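Local coordinates for Serine/threonine-protein kinase pelle (Drosophila melanogaster, PDB 1D2Z) that acts as a serine/threonine kinase in the Toll pathway of embryonic dorsoventral polarity, its death domain, the part described here, binding the death domain of Tube, at residues M11-L16 with Q78-L83; P19-L24 with E64-W69; D32-L37 with E49-Q54; A82-L87 with N91-I96; L95-D98 with L104-Y107. One frame throughout, in Å; residues are numbered along the deposited sequence. Where two conformers were deposited one is given.

Contact 1 of 5, residues M11-L16 with Q78-L83; sequences MAIRLL and QTLFAL
I13 holds CG1 beside its own backbone N, anti to the carbonyl carbon (chi1 -70°), and its extended second torsion carries CD1 forward to L80, whose CG stands anti to the backbone N (chi1 179°). The two side chains meet at about a right angle: I13 CD1 rests on L80 CB at 3.9 Å, touching the root of the leucine. A second, looser touch comes from L16, with its CD1 4.3 Å from L80 CD2, so L80 is met at both its base and one branch tip. No hydrogen bond crosses, and the three touching residues are all buried; the evidence is therefore of a purely apolar contact, burying 135 Å² in total. A backbone bond from L16 N to I13 O, 3.1 Å long, spans the two residues whose methyl groups touch L80, and both side chains point toward the helix. Backbone bonds from M11 to V77 and from I13 to H75 tie the same loop to the residues just before 78-83. W69 and L66 of helix 61-73 also touch L80, so this N-terminal loop, ahead of helix 18-31, packs where helices 61-73 and 77-86 come together in the bundle.

Contact 2 of 5, residues P19-L24 with E64-W69; sequences PVRAQL and EFLNIW
R21 and L66 reach toward each other from opposite directions, and the guanidinium group of the arginine ends up against the flank of the leucine. L66 CD1 sits 4.1 Å above the guanidinium plane, over its centre, while L66 CB lies 3.5 Å from R21 NH2. The arginine gets there with CG anti to the backbone N (chi1 -175°) and a chain extended as far as NE. N67 crosses R21 at about a right angle, its amide plane turned 30° from the guanidinium. Its OD1 is 2.8 Å from R21 NH2, but the angle is too poor for a hydrogen bond; the firm polar partner is N63, as R21 NE donates a hydrogen bond to N63 OD1. On the edge of the guanidinium, in its plane, a water accepts from R21 NH1 at 3.0 Å and donates to L66 O at 2.9 Å, linking the two helices. Further along, L24 CD2 approaches L66 CD1 at 4.4 Å, continuing the contact with apolar groups toward L80 and F84. The segment axes stay 11.9 Å apart and run at 119°, a wide separation bridged by side chains, and N67 O bonds to N29 of the Tube chain. Helices 18-31 and 61-73, joined through a leucine interior with a polar margin, belong to the six-helix bundle of the death domain.

Contact 3 of 5, residues D32-L37 with E49-Q54; sequences DVWQQL and EQISSQ
The indole of W34 is flanked on both sides: I51 CG2 lies 3.3 Å above its plane but displaced toward the rim, and Q35 CB lies 4.1 Å above the opposite face, over the centre. The isoleucine methyl is nearest W34 CE3, at 3.4 Å. At the far end of the six-membered ring, S52 CB comes within 3.7 Å of W34 CH2, in an oblique approach. The side chains of W34 and I51 slide past each other in opposite directions. A chi1 of 73° puts the tryptophan CG between the backbone N and the carbonyl carbon, which swings the ring across toward helix 45-56. In the death domain bundle this joins the start of helix 34-40, with V33 at its N-cap position, to helix 45-56, the CA atoms of W34 and I51 being 8.1 Å apart. No hydrogen bond crosses, and the hydroxyl of S52 is used within its own helix, where OG pairs with Q56 NE2, so the serine offers the ring its carbon. V48 and K55, also on helix 45-56, touch the W34 side chain as well, and A61 reaches it from helix 61-73. I51 also touches I68 of that helix and L43 of a loop.

Contact 4 of 5, residues A82-L87 with N91-I96; sequences ALFKKL and NAMRLI
F84 and A92 form the centre of an antiparallel helix hairpin, the last two helices of the death domain bundle, 77-86 and 90-95. The methyl of A92 makes a CH-pi contact: its CB is 3.7 Å from the centroid of the F84 ring, only 11° off the ring normal, hence squarely over one face. I96 approaches the same ring differently, with CD1 at the edge, near the ring plane, and 3.7 Å from F84 CE2. M93 takes the root of the phenylalanine, its CG lying 3.5 Å from F84 CB. Face, edge and base of one side chain are thus each met by a separate residue of segment 91-96. The backbones allow this closeness: the short segment axes pass at 8.9 Å and run at 161°, while the CA atoms of F84 and M93 are 6.1 Å apart. The backbone N of I96 bonds to M93 O at 3.2 Å and only weakly to A92 O. Beyond this first shell, L24 of helix 18-31 touches both F84 and I96, F81 backs M93 and I96, and L89 in the connecting turn also reaches F84. K85 makes a cation-pi contact with Y107, and it packs on E150 of the Tube chain. Alongside that lysine, M93 SD lies 3.6 Å from K85 CA, and the bend at the last methionine torsion (chi3 74°) brings CE to 3.8 Å from K85 CB.

Contact 5 of 5, residues L95-D98 with L104-Y107; sequences LIKD and LHKY
The C-terminal tail beyond helix 90-95 returns to the short 3-10 turn that follows that helix, and a side-chain-to-backbone hydrogen bond from H105 to K97 joins the two. The ring nitrogen H105 NE2 donates to K97 O at 2.8 Å, with an N-H...O angle of 147°. The bond is bent on both sides: the donor stands above the carbonyl plane, 45° out of it, and the oxygen is tilted 20° from the plane of the imidazole. K97 supplies a second contact as well. Its CB sits over one face of the ring, 4.0 Å from the centroid and 3.6 Å from H105 NE2, a CH-pi approach made by the residue whose carbonyl accepts the hydrogen bond. The rest of the lysine leads away: its chain is bent at the last torsion, and NZ makes a salt bridge with D98 OD1 at 2.9 Å, on the syn side of the carboxylate. K97 and D98 each touch a crystal neighbour, so the lattice may have some influence on how these two side chains lie. Elsewhere in the tail, L104 and Y107 pack on L149 of the Tube chain. For the imidazole, the bond implies a proton on NE2, whatever the state of ND1. D98 OD1, 5.6 Å from H105 NE2, might stabilise a positive ring, but K97 NZ lies equally far from H105 ND1 and would probably offset that influence.

Overall arrangement
From the N terminus, contact 1 closes the longest loop, bringing the lead-in 11-16 onto helix 77-86. Nested inside it, contact 2 joins helix 18-31 to helix 61-73, and inside that again contact 3 joins helix 34-40 to helix 45-56. Contact 4 opens where contact 1 ends, sharing A82 and L83, and folds helix 90-95 against helix 77-86. Contact 5 starts where contact 4 stops, sharing L95 and I96, and brings the tail back. W69 links contact 2 to contact 1, and L37 and L83 link contact 3 to contact 1. Contacts 3 and 5 lie on opposite sides of the chain's centre, their centres about 24 Å apart.

Contact 1 of 5, residues M11-L16 with Q78-L83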
# COMPACT_ATOMS: atom_id res chain seq x y z
N MET A 11 -7.71 -14.48 2.37
CA MET A 11 -7.98 -13.10 2.71
C MET A 11 -6.70 -12.28 2.83
O MET A 11 -5.60 -12.83 2.93
CB MET A 11 -8.77 -13.00 4.02
CG MET A 11 -8.04 -13.55 5.24
SD MET A 11 -8.92 -13.19 6.77
CE MET A 11 -10.32 -14.34 6.64
N ALA A 12 -6.86 -10.97 2.81
CA ALA A 12 -5.74 -10.06 2.95
C ALA A 12 -5.28 -10.14 4.41
O ALA A 12 -6.10 -10.29 5.31
CB ALA A 12 -6.16 -8.64 2.61
N ILE A 13 -3.96 -10.05 4.62
CA ILE A 13 -3.37 -10.08 5.95
C ILE A 13 -4.04 -9.06 6.88
O ILE A 13 -4.26 -9.33 8.06
CB ILE A 13 -1.84 -9.78 5.88
CG1 ILE A 13 -1.12 -10.96 5.21
CG2 ILE A 13 -1.29 -9.44 7.26
CD1 ILE A 13 0.33 -10.68 4.84
N ARG A 14 -4.37 -7.89 6.32
CA ARG A 14 -5.00 -6.82 7.08
C ARG A 14 -6.38 -7.21 7.63
O ARG A 14 -6.88 -6.58 8.57
CB ARG A 14 -5.12 -5.56 6.22
CG ARG A 14 -5.76 -5.81 4.87
CD ARG A 14 -5.64 -4.62 3.94
NE ARG A 14 -6.14 -4.93 2.60
CZ ARG A 14 -7.43 -5.06 2.30
NH1 ARG A 14 -8.36 -4.90 3.23
NH2 ARG A 14 -7.79 -5.39 1.06
N LEU A 15 -6.98 -8.25 7.04
CA LEU A 15 -8.30 -8.72 7.47
C LEU A 15 -8.26 -9.85 8.51
O LEU A 15 -9.30 -10.27 9.02
CB LEU A 15 -9.14 -9.13 6.26
CG LEU A 15 -9.46 -8.02 5.24
CD1 LEU A 15 -10.18 -8.60 4.03
CD2 LEU A 15 -10.29 -6.92 5.89
N LEU A 16 -7.06 -10.35 8.82
CA LEU A 16 -6.92 -11.42 9.80
C LEU A 16 -7.58 -11.05 11.12
O LEU A 16 -7.35 -9.97 11.66
CB LEU A 16 -5.44 -11.72 10.07
CG LEU A 16 -4.72 -12.78 9.24
CD1 LEU A 16 -3.22 -12.73 9.54
CD2 LEU A 16 -5.29 -14.16 9.56
N GLN A 78 -2.02 -16.38 2.41
CA GLN A 78 -1.27 -17.43 1.73
C GLN A 78 0.18 -16.99 1.50
O GLN A 78 1.12 -17.76 1.71
CB GLN A 78 -1.92 -17.82 0.40
CG GLN A 78 -1.21 -18.98 -0.29
CD GLN A 78 -1.87 -19.39 -1.59
OE1 GLN A 78 -1.25 -19.34 -2.65
NE2 GLN A 78 -3.12 -19.81 -1.52
N THR A 79 0.36 -15.73 1.10
CA THR A 79 1.70 -15.20 0.87
C THR A 79 2.48 -15.17 2.18
O THR A 79 3.67 -15.46 2.21
CB THR A 79 1.65 -13.82 0.19
OG1 THR A 79 0.97 -13.95 -1.07
CG2 THR A 79 3.05 -13.27 -0.08
N LEU A 80 1.77 -14.88 3.28
CA LEU A 80 2.37 -14.85 4.61
C LEU A 80 2.80 -16.28 4.97
O LEU A 80 3.88 -16.50 5.53
CB LEU A 80 1.37 -14.33 5.64
CG LEU A 80 1.84 -14.26 7.09
CD1 LEU A 80 3.02 -13.28 7.23
CD2 LEU A 80 0.68 -13.82 7.97
N PHE A 81 1.95 -17.25 4.64
CA PHE A 81 2.21 -18.67 4.88
C PHE A 81 3.50 -19.06 4.15
O PHE A 81 4.39 -19.69 4.73
CB PHE A 81 1.01 -19.48 4.36
CG PHE A 81 1.05 -20.94 4.72
CD1 PHE A 81 0.64 -21.38 5.98
CD2 PHE A 81 1.45 -21.89 3.78
CE1 PHE A 81 0.63 -22.74 6.30
CE2 PHE A 81 1.44 -23.26 4.09
CZ PHE A 81 1.03 -23.68 5.36
N ALA A 82 3.63 -18.64 2.89
CA ALA A 82 4.81 -18.93 2.08
C ALA A 82 6.08 -18.31 2.66
O ALA A 82 7.16 -18.91 2.59
CB ALA A 82 4.60 -18.45 0.64
N LEU A 83 5.96 -17.11 3.23
CA LEU A 83 7.11 -16.44 3.84
C LEU A 83 7.57 -17.25 5.04
O LEU A 83 8.77 -17.46 5.23
CB LEU A 83 6.74 -15.02 4.28
CG LEU A 83 7.80 -14.26 5.10
CD1 LEU A 83 9.09 -14.07 4.31
CD2 LEU A 83 7.24 -12.90 5.53

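Contact 2 of 5, residues P19-L24 with E64-W69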
# COMPACT_ATOMS: atom_id res chain seq x y z
N PRO A 19 -7.95 -12.22 17.22
CA PRO A 19 -7.50 -13.35 18.04
C PRO A 19 -6.32 -14.12 17.43
O PRO A 19 -5.29 -14.28 18.08
CB PRO A 19 -8.75 -14.23 18.11
CG PRO A 19 -9.84 -13.21 18.14
CD PRO A 19 -9.42 -12.25 17.06
N VAL A 20 -6.47 -14.56 16.18
CA VAL A 20 -5.40 -15.30 15.52
C VAL A 20 -4.17 -14.40 15.32
O VAL A 20 -3.04 -14.83 15.50
CB VAL A 20 -5.86 -15.91 14.16
CG1 VAL A 20 -6.38 -14.84 13.23
CG2 VAL A 20 -4.70 -16.66 13.49
N ARG A 21 -4.42 -13.13 14.98
CA ARG A 21 -3.34 -12.18 14.77
C ARG A 21 -2.52 -11.99 16.05
O ARG A 21 -1.30 -11.94 16.01
CB ARG A 21 -3.89 -10.85 14.28
CG ARG A 21 -2.82 -9.84 13.91
CD ARG A 21 -3.42 -8.69 13.16
NE ARG A 21 -2.43 -7.65 12.92
CZ ARG A 21 -2.20 -7.08 11.75
NH1 ARG A 21 -2.89 -7.45 10.68
NH2 ARG A 21 -1.26 -6.14 11.64
N ALA A 22 -3.22 -11.92 17.19
CA ALA A 22 -2.56 -11.75 18.49
C ALA A 22 -1.72 -12.98 18.84
O ALA A 22 -0.64 -12.85 19.42
CB ALA A 22 -3.60 -11.47 19.59
N GLN A 23 -2.21 -14.18 18.51
CA GLN A 23 -1.46 -15.41 18.77
C GLN A 23 -0.19 -15.40 17.93
O GLN A 23 0.91 -15.63 18.43
CB GLN A 23 -2.26 -16.65 18.36
CG GLN A 23 -3.25 -17.17 19.37
CD GLN A 23 -3.89 -18.46 18.90
OE1 GLN A 23 -4.39 -18.55 17.78
NE2 GLN A 23 -3.87 -19.49 19.75
N LEU A 24 -0.37 -15.14 16.64
CA LEU A 24 0.74 -15.11 15.70
C LEU A 24 1.82 -14.11 16.10
O LEU A 24 3.00 -14.48 16.21
CB LEU A 24 0.23 -14.79 14.29
CG LEU A 24 1.26 -14.80 13.16
CD1 LEU A 24 1.95 -16.17 13.03
CD2 LEU A 24 0.57 -14.41 11.86
N GLU A 64 3.77 -4.79 13.79
CA GLU A 64 4.16 -3.63 12.99
C GLU A 64 4.62 -4.11 11.61
O GLU A 64 4.35 -3.47 10.60
CB GLU A 64 5.26 -2.83 13.69
CG GLU A 64 5.53 -1.47 13.05
CD GLU A 64 4.28 -0.59 12.98
OE1 GLU A 64 3.43 -0.66 13.89
OE2 GLU A 64 4.14 0.16 12.00
N PHE A 65 5.34 -5.23 11.58
CA PHE A 65 5.78 -5.80 10.31
C PHE A 65 4.54 -6.13 9.47
O PHE A 65 4.49 -5.82 8.27
CB PHE A 65 6.63 -7.06 10.52
CG PHE A 65 6.89 -7.84 9.26
CD1 PHE A 65 7.88 -7.44 8.37
CD2 PHE A 65 6.10 -8.94 8.93
CE1 PHE A 65 8.08 -8.12 7.16
CE2 PHE A 65 6.29 -9.63 7.73
CZ PHE A 65 7.28 -9.21 6.84
N LEU A 66 3.53 -6.74 10.09
CA LEU A 66 2.30 -7.07 9.36
C LEU A 66 1.59 -5.80 8.90
O LEU A 66 1.02 -5.78 7.81
CB LEU A 66 1.35 -7.91 10.21
CG LEU A 66 1.77 -9.34 10.57
CD1 LEU A 66 0.66 -10.02 11.38
CD2 LEU A 66 2.06 -10.13 9.30
N ASN A 67 1.62 -4.76 9.73
CA ASN A 67 0.99 -3.48 9.39
C ASN A 67 1.62 -2.90 8.12
O ASN A 67 0.92 -2.42 7.23
CB ASN A 67 1.14 -2.47 10.54
CG ASN A 67 0.13 -2.71 11.67
OD1 ASN A 67 -0.88 -3.37 11.50
ND2 ASN A 67 0.42 -2.15 12.84
N ILE A 68 2.95 -2.98 8.03
CA ILE A 68 3.67 -2.46 6.88
C ILE A 68 3.56 -3.35 5.64
O ILE A 68 3.05 -2.93 4.60
CB ILE A 68 5.18 -2.22 7.22
CG1 ILE A 68 5.31 -1.15 8.30
CG2 ILE A 68 5.96 -1.80 5.97
CD1 ILE A 68 6.68 -1.05 8.94
N TRP A 69 4.02 -4.59 5.77
CA TRP A 69 4.02 -5.54 4.66
C TRP A 69 2.61 -5.92 4.20
O TRP A 69 2.33 -5.96 3.00
CB TRP A 69 4.83 -6.78 5.05
CG TRP A 69 5.18 -7.67 3.91
CD1 TRP A 69 5.90 -7.34 2.78
CD2 TRP A 69 4.85 -9.06 3.78
NE1 TRP A 69 6.02 -8.44 1.96
CE2 TRP A 69 5.39 -9.50 2.55
CE3 TRP A 69 4.14 -9.97 4.58
CZ2 TRP A 69 5.25 -10.82 2.11
CZ3 TRP A 69 4.00 -11.28 4.14
CH2 TRP A 69 4.55 -11.69 2.91
O HOH W 1 -1.82 -5.93 8.35

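Contact 3 of 5, residues D32-L37 with E49-Q54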
# COMPACT_ATOMS: atom_id res chain seq x y z
N ASP A 32 11.50 -13.49 18.28
CA ASP A 32 12.27 -12.31 17.89
C ASP A 32 12.81 -12.45 16.46
O ASP A 32 14.02 -12.37 16.21
CB ASP A 32 13.42 -12.08 18.89
CG ASP A 32 14.00 -10.67 18.81
OD1 ASP A 32 13.31 -9.75 18.31
OD2 ASP A 32 15.14 -10.47 19.27
N VAL A 33 11.89 -12.68 15.52
CA VAL A 33 12.25 -12.83 14.11
C VAL A 33 11.81 -11.67 13.21
O VAL A 33 11.84 -11.80 11.99
CB VAL A 33 11.66 -14.13 13.50
CG1 VAL A 33 12.39 -15.36 14.03
CG2 VAL A 33 10.15 -14.22 13.80
N TRP A 34 11.41 -10.54 13.80
CA TRP A 34 10.95 -9.42 12.97
C TRP A 34 12.01 -8.94 11.97
O TRP A 34 11.69 -8.69 10.80
CB TRP A 34 10.44 -8.26 13.82
CG TRP A 34 11.49 -7.47 14.55
CD1 TRP A 34 11.91 -7.65 15.83
CD2 TRP A 34 12.25 -6.37 14.02
NE1 TRP A 34 12.89 -6.73 16.14
CE2 TRP A 34 13.12 -5.93 15.05
CE3 TRP A 34 12.28 -5.71 12.78
CZ2 TRP A 34 14.01 -4.87 14.87
CZ3 TRP A 34 13.17 -4.65 12.61
CH2 TRP A 34 14.02 -4.24 13.65
N GLN A 35 13.26 -8.86 12.40
CA GLN A 35 14.36 -8.42 11.53
C GLN A 35 14.56 -9.41 10.39
O GLN A 35 14.80 -9.02 9.25
CB GLN A 35 15.65 -8.22 12.35
CG GLN A 35 16.88 -7.80 11.54
CD GLN A 35 16.73 -6.45 10.84
OE1 GLN A 35 17.16 -5.42 11.36
NE2 GLN A 35 16.14 -6.46 9.65
N GLN A 36 14.39 -10.70 10.70
CA GLN A 36 14.53 -11.74 9.70
C GLN A 36 13.38 -11.61 8.68
O GLN A 36 13.59 -11.75 7.48
CB GLN A 36 14.50 -13.11 10.38
CG GLN A 36 15.01 -14.25 9.52
CD GLN A 36 15.15 -15.55 10.30
OE1 GLN A 36 15.50 -15.54 11.49
NE2 GLN A 36 14.88 -16.66 9.64
N LEU A 37 12.17 -11.33 9.18
CA LEU A 37 11.01 -11.16 8.31
C LEU A 37 11.22 -9.95 7.39
O LEU A 37 11.04 -10.04 6.18
CB LEU A 37 9.74 -10.96 9.14
CG LEU A 37 9.21 -12.14 9.97
CD1 LEU A 37 8.11 -11.65 10.92
CD2 LEU A 37 8.68 -13.23 9.05
N GLU A 49 13.15 0.76 10.43
CA GLU A 49 13.27 1.65 11.58
C GLU A 49 11.92 1.86 12.27
O GLU A 49 11.86 1.97 13.49
CB GLU A 49 13.86 3.00 11.16
CG GLU A 49 14.11 3.97 12.32
CD GLU A 49 14.92 3.36 13.46
OE1 GLU A 49 15.90 2.62 13.18
OE2 GLU A 49 14.58 3.62 14.63
N GLN A 50 10.85 1.92 11.48
CA GLN A 50 9.51 2.10 12.02
C GLN A 50 9.17 0.90 12.92
O GLN A 50 8.58 1.07 13.99
CB GLN A 50 8.49 2.23 10.88
CG GLN A 50 7.03 2.38 11.31
CD GLN A 50 6.08 2.53 10.13
OE1 GLN A 50 6.43 3.13 9.11
NE2 GLN A 50 4.87 1.99 10.26
N ILE A 51 9.57 -0.30 12.50
CA ILE A 51 9.32 -1.50 13.30
C ILE A 51 10.17 -1.46 14.57
O ILE A 51 9.65 -1.65 15.67
CB ILE A 51 9.67 -2.80 12.52
CG1 ILE A 51 8.84 -2.90 11.23
CG2 ILE A 51 9.41 -4.01 13.42
CD1 ILE A 51 9.31 -3.98 10.28
N SER A 52 11.47 -1.23 14.40
CA SER A 52 12.40 -1.16 15.52
C SER A 52 11.90 -0.13 16.52
O SER A 52 11.86 -0.38 17.72
CB SER A 52 13.80 -0.77 15.04
OG SER A 52 14.66 -0.50 16.13
N SER A 53 11.47 1.02 15.99
CA SER A 53 10.95 2.12 16.80
C SER A 53 9.74 1.71 17.62
O SER A 53 9.68 1.99 18.82
CB SER A 53 10.59 3.30 15.89
OG SER A 53 9.95 4.33 16.62
N GLN A 54 8.77 1.07 16.98
CA GLN A 54 7.56 0.62 17.67
C GLN A 54 7.90 -0.36 18.78
O GLN A 54 7.31 -0.30 19.86
CB GLN A 54 6.58 -0.03 16.69
CG GLN A 54 5.92 0.95 15.75
CD GLN A 54 5.03 1.94 16.47
OE1 GLN A 54 5.30 3.14 16.48
NE2 GLN A 54 3.97 1.44 17.08

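Contact 4 of 5, residues A82-L87 with N91-I96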
# COMPACT_ATOMS: atom_id res chain seq x y z
N ALA A 82 3.63 -18.64 2.89
CA ALA A 82 4.81 -18.93 2.08
C ALA A 82 6.08 -18.31 2.66
O ALA A 82 7.16 -18.91 2.59
CB ALA A 82 4.60 -18.45 0.64
N LEU A 83 5.96 -17.11 3.23
CA LEU A 83 7.11 -16.44 3.84
C LEU A 83 7.57 -17.25 5.04
O LEU A 83 8.77 -17.46 5.23
CB LEU A 83 6.74 -15.02 4.28
CG LEU A 83 7.80 -14.26 5.10
CD1 LEU A 83 9.09 -14.07 4.31
CD2 LEU A 83 7.24 -12.90 5.53
N PHE A 84 6.62 -17.67 5.87
CA PHE A 84 6.95 -18.48 7.04
C PHE A 84 7.63 -19.76 6.57
O PHE A 84 8.64 -20.19 7.15
CB PHE A 84 5.67 -18.82 7.82
CG PHE A 84 5.02 -17.64 8.50
CD1 PHE A 84 5.78 -16.53 8.87
CD2 PHE A 84 3.66 -17.67 8.80
CE1 PHE A 84 5.18 -15.46 9.55
CE2 PHE A 84 3.06 -16.61 9.47
CZ PHE A 84 3.82 -15.50 9.85
N LYS A 85 7.10 -20.35 5.50
CA LYS A 85 7.64 -21.58 4.95
C LYS A 85 9.09 -21.40 4.52
O LYS A 85 9.94 -22.25 4.81
CB LYS A 85 6.80 -22.06 3.76
CG LYS A 85 7.25 -23.39 3.16
CD LYS A 85 6.38 -23.78 1.98
CE LYS A 85 6.83 -25.12 1.37
NZ LYS A 85 8.18 -25.07 0.73
N LYS A 86 9.38 -20.27 3.87
CA LYS A 86 10.74 -19.97 3.41
C LYS A 86 11.70 -19.78 4.57
O LYS A 86 12.86 -20.18 4.49
CB LYS A 86 10.74 -18.73 2.50
CG LYS A 86 12.12 -18.35 1.98
CD LYS A 86 12.08 -17.52 0.69
CE LYS A 86 11.64 -16.09 0.93
NZ LYS A 86 11.76 -15.31 -0.34
N LEU A 87 11.21 -19.20 5.66
CA LEU A 87 12.04 -18.97 6.84
C LEU A 87 11.92 -20.12 7.85
O LEU A 87 12.42 -20.02 8.97
CB LEU A 87 11.65 -17.65 7.51
CG LEU A 87 11.89 -16.36 6.73
CD1 LEU A 87 11.40 -15.17 7.54
CD2 LEU A 87 13.38 -16.21 6.41
N ASN A 91 5.77 -23.43 13.26
CA ASN A 91 4.72 -23.17 14.24
C ASN A 91 3.92 -21.92 13.87
O ASN A 91 2.76 -21.79 14.24
CB ASN A 91 5.30 -23.08 15.65
CG ASN A 91 5.51 -24.46 16.27
OD1 ASN A 91 4.59 -25.28 16.32
ND2 ASN A 91 6.73 -24.72 16.73
N ALA A 92 4.54 -21.01 13.12
CA ALA A 92 3.86 -19.79 12.67
C ALA A 92 2.86 -20.21 11.59
O ALA A 92 1.71 -19.78 11.61
CB ALA A 92 4.87 -18.78 12.11
N MET A 93 3.30 -21.10 10.70
CA MET A 93 2.45 -21.63 9.64
C MET A 93 1.23 -22.35 10.24
O MET A 93 0.11 -22.20 9.76
CB MET A 93 3.23 -22.64 8.78
CG MET A 93 4.37 -22.04 7.98
SD MET A 93 5.53 -23.27 7.39
CE MET A 93 4.60 -24.01 6.10
N ARG A 94 1.46 -23.12 11.30
CA ARG A 94 0.36 -23.86 11.93
C ARG A 94 -0.69 -22.92 12.51
O ARG A 94 -1.88 -23.18 12.39
CB ARG A 94 0.89 -24.80 13.01
CG ARG A 94 -0.04 -25.97 13.29
CD ARG A 94 0.53 -26.91 14.35
NE ARG A 94 0.71 -26.19 15.60
CZ ARG A 94 -0.24 -26.02 16.51
NH1 ARG A 94 -1.45 -26.53 16.34
NH2 ARG A 94 -0.01 -25.22 17.53
N LEU A 95 -0.24 -21.80 13.09
CA LEU A 95 -1.16 -20.84 13.68
C LEU A 95 -2.13 -20.22 12.69
O LEU A 95 -3.23 -19.80 13.07
CB LEU A 95 -0.39 -19.74 14.43
CG LEU A 95 0.20 -20.18 15.78
CD1 LEU A 95 1.04 -19.06 16.38
CD2 LEU A 95 -0.93 -20.59 16.73
N ILE A 96 -1.74 -20.17 11.42
CA ILE A 96 -2.60 -19.60 10.38
C ILE A 96 -3.11 -20.64 9.38
O ILE A 96 -3.66 -20.28 8.34
CB ILE A 96 -1.90 -18.46 9.59
CG1 ILE A 96 -0.58 -18.94 8.98
CG2 ILE A 96 -1.70 -17.25 10.49
CD1 ILE A 96 -0.00 -17.98 7.94

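Contact 5 of 5, residues L95-D98 with L104-Y107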
# COMPACT_ATOMS: atom_id res chain seq x y z
N LEU A 95 -0.24 -21.80 13.09
CA LEU A 95 -1.16 -20.84 13.68
C LEU A 95 -2.13 -20.22 12.69
O LEU A 95 -3.23 -19.80 13.07
CB LEU A 95 -0.39 -19.74 14.43
CG LEU A 95 0.20 -20.18 15.78
CD1 LEU A 95 1.04 -19.06 16.38
CD2 LEU A 95 -0.93 -20.59 16.73
N ILE A 96 -1.74 -20.17 11.42
CA ILE A 96 -2.60 -19.60 10.38
C ILE A 96 -3.11 -20.64 9.38
O ILE A 96 -3.66 -20.28 8.34
CB ILE A 96 -1.90 -18.46 9.59
CG1 ILE A 96 -0.58 -18.94 8.98
CG2 ILE A 96 -1.70 -17.25 10.49
CD1 ILE A 96 -0.00 -17.98 7.94
N LYS A 97 -2.96 -21.92 9.71
CA LYS A 97 -3.40 -22.99 8.81
C LYS A 97 -4.88 -22.93 8.46
O LYS A 97 -5.27 -23.30 7.35
CB LYS A 97 -3.07 -24.37 9.39
CG LYS A 97 -3.93 -24.78 10.58
CD LYS A 97 -3.45 -26.09 11.20
CE LYS A 97 -4.18 -26.39 12.50
NZ LYS A 97 -5.66 -26.55 12.30
N ASP A 98 -5.69 -22.44 9.39
CA ASP A 98 -7.13 -22.36 9.20
C ASP A 98 -7.61 -21.27 8.23
O ASP A 98 -8.78 -21.26 7.84
CB ASP A 98 -7.82 -22.21 10.56
CG ASP A 98 -7.40 -23.29 11.55
OD1 ASP A 98 -7.26 -24.46 11.14
OD2 ASP A 98 -7.20 -22.97 12.74
N LEU A 104 -2.35 -27.12 1.53
CA LEU A 104 -1.04 -26.58 1.86
C LEU A 104 -0.54 -27.04 3.23
O LEU A 104 0.61 -26.80 3.60
CB LEU A 104 -1.05 -25.05 1.79
CG LEU A 104 -1.45 -24.46 0.44
CD1 LEU A 104 -1.46 -22.94 0.52
CD2 LEU A 104 -0.48 -24.92 -0.65
N HIS A 105 -1.40 -27.75 3.97
CA HIS A 105 -1.05 -28.23 5.30
C HIS A 105 0.07 -29.28 5.32
O HIS A 105 0.61 -29.59 6.38
CB HIS A 105 -2.30 -28.76 6.01
CG HIS A 105 -3.32 -27.70 6.29
ND1 HIS A 105 -4.50 -27.96 6.96
CD2 HIS A 105 -3.34 -26.38 5.99
CE1 HIS A 105 -5.20 -26.85 7.07
NE2 HIS A 105 -4.52 -25.87 6.48
N LYS A 106 0.43 -29.78 4.14
CA LYS A 106 1.50 -30.78 4.01
C LYS A 106 2.86 -30.18 4.35
O LYS A 106 3.73 -30.87 4.88
CB LYS A 106 1.55 -31.30 2.57
CG LYS A 106 0.34 -32.12 2.16
CD LYS A 106 0.36 -32.47 0.68
CE LYS A 106 -0.87 -33.29 0.30
NZ LYS A 106 -0.89 -33.64 -1.15
N TYR A 107 3.03 -28.90 4.06
CA TYR A 107 4.28 -28.19 4.31
C TYR A 107 4.52 -27.82 5.77
O TYR A 107 5.63 -27.42 6.13
CB TYR A 107 4.35 -26.94 3.44
CG TYR A 107 3.98 -27.17 1.99
CD1 TYR A 107 4.64 -28.13 1.22
CD2 TYR A 107 2.98 -26.41 1.38
CE1 TYR A 107 4.30 -28.34 -0.12
CE2 TYR A 107 2.64 -26.60 0.05
CZ TYR A 107 3.30 -27.56 -0.70
OH TYR A 107 2.96 -27.74 -2.02